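Uncharacterized protein (Pseudomonas syringae pv. tomato, PDB 3K4I) is of unknown function but belongs to the aldolase/RraA family and assembles from three copies of one chain. Local coordinates at residues Val60-Val65 / Ile87-Ser92; His95-Trp100 / Asn147-Lys152. All blocks are in the same frame, centred on the assembly; numbering follows the deposited sequence.

In the fold
Contact 1 comes first along the chain and closes before contact 2 opens, so the two stand in series, with centres about 7 Å apart on the same side of the chain's centre. Both reach one mixed sheet: strand 53-63 runs parallel to strand 85-90 in contact 1 and antiparallel to strand 150-154, which carries the end of segment 147-152. Strand 53-63 therefore lies between strands 85-90 and 150-154, and Asn91 of contact 1 is hydrogen-bonded to Thr149 of contact 2. The loop 95-100 leads from strand 85-90 toward helix 102-110. Together the contacts join strands of the aldolase/RraA-like sheet to the loops beside them, and contact 2 extends to a second subunit through Arg148.

Contact 1: Val60-Val65 / Ile87-Ser92; sequences VQYQPV and IVSSNS
Val60 and Tyr62 hold strand 85-90 through three backbone hydrogen bonds in parallel register: Val60 N to Val88 O (2.9 Å), Ser90 N to Val60 O (2.8 Å) and Tyr62 N to Ser90 O (3.0 Å). Val60 O thus takes one N-H bond and, from Ser89, a CA-H...O contact.

Among the side chains, Val60 CG2 packs on Ile87 CG2 at 3.9 Å, and Ser89 OG lies against Val60 CB. With CG anti to its carbonyl carbon (chi1 -72°), Tyr62 sets its ring edge, at CD2, 3.5 Å from Ser90 O, which lies in the ring plane. Asn91 OD1 comes to 3.4 Å from Tyr62 CB; its amide plane is turned 61° from the ring, and the oxygen is hydrogen-bonded to Thr149 OG1.

One water joins Tyr62 OH to Ser89 OG, 2.8 Å from each. Beyond the last bridge, Gln61 with Ser90, a second water binds Ser92 OG and, weakly, Tyr62 O. Ser90 OG turns to Asp119 on the neighbouring strand.

Backbone bonds thus set the strand pairing, while buried hydroxyls and the Asn91 amide are satisfied by water or by adjoining strands and loops.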
loop_
_atom_site.group_PDB
_atom_site.type_symbol
_atom_site.label_atom_id
_atom_site.label_comp_id
_atom_site.label_asym_id
_atom_site.label_seq_id
_atom_site.Cartn_x
_atom_site.Cartn_y
_atom_site.Cartn_z
ATOM N N VAL C 60 -15.237 4.469 18.530
ATOM C CA VAL C 60 -16.348 5.026 17.752
ATOM C C VAL C 60 -16.922 3.855 16.970
ATOM O O VAL C 60 -16.175 3.168 16.260
ATOM C CB VAL C 60 -15.816 6.070 16.738
ATOM C CG1 VAL C 60 -16.984 6.708 15.980
ATOM C CG2 VAL C 60 -14.957 7.135 17.457
ATOM N N GLN C 61 -18.232 3.622 17.097
ATOM C CA GLN C 61 -18.926 2.544 16.381
ATOM C C GLN C 61 -19.983 3.121 15.436
ATOM O O GLN C 61 -20.832 3.911 15.872
ATOM C CB GLN C 61 -19.595 1.599 17.383
ATOM C CG GLN C 61 -20.442 0.490 16.707
ATOM C CD GLN C 61 -19.548 -0.470 15.959
ATOM O OE1 GLN C 61 -19.644 -0.621 14.708
ATOM N NE2 GLN C 61 -18.634 -1.084 16.679
ATOM N N TYR C 62 -19.934 2.713 14.162
ATOM C CA TYR C 62 -20.888 3.143 13.116
ATOM C C TYR C 62 -21.913 2.030 12.887
ATOM O O TYR C 62 -21.758 0.917 13.403
ATOM C CB TYR C 62 -20.177 3.471 11.786
ATOM C CG TYR C 62 -19.391 4.762 11.877
ATOM C CD1 TYR C 62 -19.942 5.976 11.460
ATOM C CD2 TYR C 62 -18.109 4.750 12.384
ATOM C CE1 TYR C 62 -19.234 7.176 11.578
ATOM C CE2 TYR C 62 -17.378 5.936 12.501
ATOM C CZ TYR C 62 -17.969 7.140 12.094
ATOM O OH TYR C 62 -17.229 8.293 12.202
ATOM N N GLN C 63 -22.984 2.377 12.182
ATOM C CA GLN C 63 -24.081 1.440 11.885
ATOM C C GLN C 63 -24.747 1.872 10.584
ATOM O O GLN C 63 -24.507 2.973 10.094
ATOM C CB GLN C 63 -25.097 1.419 13.032
ATOM C CG GLN C 63 -25.900 2.738 13.156
ATOM C CD GLN C 63 -26.823 2.818 14.360
ATOM O OE1 GLN C 63 -27.207 3.912 14.757
ATOM N NE2 GLN C 63 -27.211 1.674 14.921
ATOM N N PRO C 64 -25.617 1.022 10.037
ATOM C CA PRO C 64 -26.321 1.485 8.844
ATOM C C PRO C 64 -27.123 2.768 9.063
ATOM O O PRO C 64 -27.644 3.014 10.165
ATOM C CB PRO C 64 -27.268 0.305 8.510
ATOM C CG PRO C 64 -26.531 -0.891 9.067
ATOM C CD PRO C 64 -25.904 -0.389 10.352
ATOM N N VAL C 65 -27.263 3.546 7.986
ATOM C CA VAL C 65 -28.131 4.699 7.991
ATOM C C VAL C 65 -29.554 4.320 8.375
ATOM O O VAL C 65 -30.134 3.343 7.880
ATOM C CB VAL C 65 -28.165 5.407 6.630
ATOM C CG1 VAL C 65 -29.187 6.554 6.652
ATOM C CG2 VAL C 65 -26.770 5.931 6.274
ATOM N N ILE C 87 -8.032 7.607 18.366
ATOM C CA ILE C 87 -9.419 7.343 18.019
ATOM C C ILE C 87 -9.417 6.009 17.283
ATOM O O ILE C 87 -8.589 5.812 16.402
ATOM C CB ILE C 87 -9.979 8.472 17.112
ATOM C CG1 ILE C 87 -10.187 9.759 17.927
ATOM C CG2 ILE C 87 -11.319 7.987 16.425
ATOM C CD1 ILE C 87 -10.529 11.066 17.107
ATOM N N VAL C 88 -10.309 5.099 17.674
ATOM C CA VAL C 88 -10.378 3.781 17.030
ATOM C C VAL C 88 -11.791 3.684 16.536
ATOM O O VAL C 88 -12.708 3.644 17.346
ATOM C CB VAL C 88 -10.057 2.619 17.980
ATOM C CG1 VAL C 88 -10.174 1.255 17.234
ATOM C CG2 VAL C 88 -8.659 2.793 18.576
ATOM N N SER C 89 -11.949 3.668 15.206
ATOM C CA SER C 89 -13.247 3.791 14.564
ATOM C C SER C 89 -13.571 2.529 13.834
ATOM O O SER C 89 -12.743 2.031 13.051
ATOM C CB SER C 89 -13.263 4.959 13.571
ATOM O OG SER C 89 -13.264 6.189 14.266
ATOM N N SER C 90 -14.761 2.024 14.073
ATOM C CA SER C 90 -15.176 0.760 13.427
ATOM C C SER C 90 -16.409 0.964 12.566
ATOM O O SER C 90 -17.459 1.376 13.049
ATOM C CB SER C 90 -15.322 -0.364 14.469
ATOM O OG SER C 90 -15.569 -1.614 13.825
ATOM N N ASN C 91 -16.251 0.650 11.279
ATOM C CA ASN C 91 -17.302 0.848 10.287
ATOM C C ASN C 91 -17.470 -0.428 9.453
ATOM O O ASN C 91 -17.614 -0.383 8.198
ATOM C CB ASN C 91 -16.975 2.068 9.416
ATOM C CG ASN C 91 -18.106 2.435 8.463
ATOM O OD1 ASN C 91 -19.294 2.258 8.786
ATOM N ND2 ASN C 91 -17.746 2.921 7.272
ATOM N N SER C 92 -17.427 -1.568 10.153
ATOM C CA SER C 92 -17.670 -2.879 9.539
ATOM C C SER C 92 -16.717 -3.192 8.380
ATOM O O SER C 92 -17.101 -3.878 7.392
ATOM C CB SER C 92 -19.114 -2.947 9.053
ATOM O OG SER C 92 -20.015 -2.774 10.121
HETATM O O HOH W 1 -14.446 8.326 12.802
HETATM O O HOH W 2 -20.596 -0.291 10.819
#

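Contact 2: His95-Trp100 / Asn147-Lys152; sequences HDCTVW and NRTQLK
The loop that follows strand 85-90 and leads to helix 102-110 meets the approach to strand 150-154 here, where Cys97 and Val99 lie against Arg148 and Thr149. The contact between the segments is made by van der Waals packing. Cys97 CB touches the aliphatic part of Arg148, 3.6 Å from CD and 3.7 Å from CB, so the arginine chain passes alongside the cysteine. With SG placed between its backbone N and carbonyl carbon (chi1 54°), Cys97 sets the sulfur against both Thr149 CG2 and Arg148 CB, 3.9 Å from each. The same threonine methyl meets Val99 CG1 at 4.0 Å, the two side chains crossing at about a right angle. Thr149 CG2 is thus shared by a sulfur and a valine branch, and Tyr62 of strand 53-63 packs on both Val99 and Thr149.

The polar ends look past these carbons. A chi1 of -167° at Thr149 faces CG2 to Cys97 and Val99 and sends OG1 to Gln63 O, on the intervening strand, as well as to Asn91. Arg148 is extended from CG to NE, and its CD passes 3.6 Å from Asp96 O. Its guanidinium is held from two sides of the subunit boundary: NH1 bonds Ser144 O, while NH2 forms salt bridges with Asp38 and Asp33 of the second subunit, which together restrain its rotation. Asp96 is instead paired with Arg94; its OD2 stays 5.7 Å from Arg148 NE, so any attraction between those two charges is probably long-range.

The arrangement is that of a loop beyond the end of one sheet strand packing on the lead-in to another, two strands over, with Tyr62 of the strand between them touching both; of this contact, Arg148 alone reaches the second subunit.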
loop_
_atom_site.group_PDB
_atom_site.type_symbol
_atom_site.label_atom_id
_atom_site.label_comp_id
_atom_site.label_asym_id
_atom_site.label_seq_id
_atom_site.Cartn_x
_atom_site.Cartn_y
_atom_site.Cartn_z
ATOM N N HIS C 95 -15.404 -0.362 2.592
ATOM C CA HIS C 95 -14.530 0.331 1.648
ATOM C C HIS C 95 -15.293 1.360 0.810
ATOM O O HIS C 95 -14.679 2.103 0.030
ATOM C CB HIS C 95 -13.801 -0.670 0.720
ATOM C CG HIS C 95 -12.587 -1.303 1.342
ATOM N ND1 HIS C 95 -12.666 -2.342 2.246
ATOM C CD2 HIS C 95 -11.268 -1.045 1.183
ATOM C CE1 HIS C 95 -11.445 -2.705 2.609
ATOM N NE2 HIS C 95 -10.579 -1.928 1.980
ATOM N N ASP C 96 -16.622 1.418 0.966
ATOM C CA ASP C 96 -17.455 2.256 0.085
ATOM C C ASP C 96 -17.777 3.657 0.641
ATOM O O ASP C 96 -18.390 4.485 -0.035
ATOM C CB ASP C 96 -18.747 1.519 -0.299
ATOM C CG ASP C 96 -19.666 1.283 0.892
ATOM O OD1 ASP C 96 -19.177 1.084 2.026
ATOM O OD2 ASP C 96 -20.887 1.284 0.683
ATOM N N CYS C 97 -17.345 3.918 1.870
ATOM C CA CYS C 97 -17.476 5.254 2.448
ATOM C C CYS C 97 -16.364 5.436 3.470
ATOM O O CYS C 97 -15.776 4.462 3.962
ATOM C CB CYS C 97 -18.846 5.459 3.096
ATOM S SG CYS C 97 -19.313 4.201 4.323
ATOM N N THR C 98 -16.069 6.689 3.767
ATOM C CA THR C 98 -14.947 7.038 4.658
ATOM C C THR C 98 -15.440 7.650 5.964
ATOM O O THR C 98 -16.512 8.272 6.015
ATOM C CB THR C 98 -13.999 8.010 3.963
ATOM O OG1 THR C 98 -14.732 9.166 3.551
ATOM C CG2 THR C 98 -13.376 7.348 2.733
ATOM N N VAL C 99 -14.666 7.458 7.026
ATOM C CA VAL C 99 -15.041 7.948 8.345
ATOM C C VAL C 99 -13.900 8.776 8.948
ATOM O O VAL C 99 -13.781 8.879 10.174
ATOM C CB VAL C 99 -15.503 6.822 9.324
ATOM C CG1 VAL C 99 -16.849 6.200 8.880
ATOM C CG2 VAL C 99 -14.452 5.761 9.503
ATOM N N TRP C 100 -13.090 9.379 8.081
ATOM C CA TRP C 100 -12.028 10.333 8.530
ATOM C C TRP C 100 -11.619 11.166 7.319
ATOM O O TRP C 100 -11.525 10.635 6.205
ATOM C CB TRP C 100 -10.812 9.595 9.046
ATOM C CG TRP C 100 -9.839 10.510 9.763
ATOM C CD1 TRP C 100 -8.727 11.099 9.241
ATOM C CD2 TRP C 100 -9.938 10.940 11.120
ATOM N NE1 TRP C 100 -8.096 11.882 10.217
ATOM C CE2 TRP C 100 -8.824 11.795 11.372
ATOM C CE3 TRP C 100 -10.851 10.668 12.160
ATOM C CZ2 TRP C 100 -8.615 12.417 12.619
ATOM C CZ3 TRP C 100 -10.668 11.292 13.394
ATOM C CH2 TRP C 100 -9.526 12.149 13.620
ATOM N N ASN C 147 -25.166 9.851 4.419
ATOM C CA ASN C 147 -26.125 8.938 3.765
ATOM C C ASN C 147 -25.575 7.545 3.442
ATOM O O ASN C 147 -26.222 6.790 2.711
ATOM C CB ASN C 147 -26.741 9.563 2.491
ATOM C CG ASN C 147 -27.728 10.685 2.792
ATOM O OD1 ASN C 147 -27.925 11.585 1.969
ATOM N ND2 ASN C 147 -28.354 10.638 3.960
ATOM N N ARG C 148 -24.407 7.191 3.984
ATOM C CA ARG C 148 -23.820 5.872 3.744
ATOM C C ARG C 148 -23.652 5.065 5.022
ATOM O O ARG C 148 -23.901 3.860 5.069
ATOM C CB ARG C 148 -22.490 5.981 2.989
ATOM C CG ARG C 148 -22.652 6.536 1.565
ATOM C CD ARG C 148 -21.369 6.403 0.727
ATOM N NE ARG C 148 -21.600 6.779 -0.671
ATOM C CZ ARG C 148 -21.523 8.028 -1.125
ATOM N NH1 ARG C 148 -21.201 9.017 -0.306
ATOM N NH2 ARG C 148 -21.762 8.286 -2.400
ATOM N N THR C 149 -23.220 5.749 6.069
ATOM C CA THR C 149 -23.056 5.133 7.381
ATOM C C THR C 149 -23.344 6.225 8.400
ATOM O O THR C 149 -23.349 7.394 8.030
ATOM C CB THR C 149 -21.638 4.524 7.572
ATOM O OG1 THR C 149 -21.643 3.685 8.734
ATOM C CG2 THR C 149 -20.572 5.597 7.703
ATOM N N GLN C 150 -23.674 5.851 9.641
ATOM C CA GLN C 150 -23.980 6.832 10.672
ATOM C C GLN C 150 -23.438 6.405 12.028
ATOM O O GLN C 150 -23.258 5.216 12.294
ATOM C CB GLN C 150 -25.486 7.117 10.763
ATOM C CG GLN C 150 -26.255 6.070 11.509
ATOM C CD GLN C 150 -27.745 6.340 11.607
ATOM O OE1 GLN C 150 -28.360 6.963 10.715
ATOM N NE2 GLN C 150 -28.346 5.823 12.671
ATOM N N LEU C 151 -23.121 7.387 12.868
ATOM C CA LEU C 151 -22.656 7.077 14.215
ATOM C C LEU C 151 -23.720 6.360 15.031
ATOM O O LEU C 151 -24.900 6.751 15.018
ATOM C CB LEU C 151 -22.263 8.362 14.948
ATOM C CG LEU C 151 -20.977 8.942 14.419
ATOM C CD1 LEU C 151 -20.886 10.427 14.747
ATOM C CD2 LEU C 151 -19.792 8.180 15.011
ATOM N N LYS C 152 -23.299 5.314 15.732
ATOM C CA LYS C 152 -24.173 4.578 16.634
ATOM C C LYS C 152 -23.851 5.020 18.059
ATOM O O LYS C 152 -24.732 5.455 18.781
ATOM C CB LYS C 152 -24.001 3.062 16.517
ATOM C CG LYS C 152 -24.848 2.302 17.532
ATOM C CD LYS C 152 -24.741 0.785 17.300
ATOM C CE LYS C 152 -25.906 0.059 17.952
ATOM N NZ LYS C 152 -25.791 -1.431 17.769
#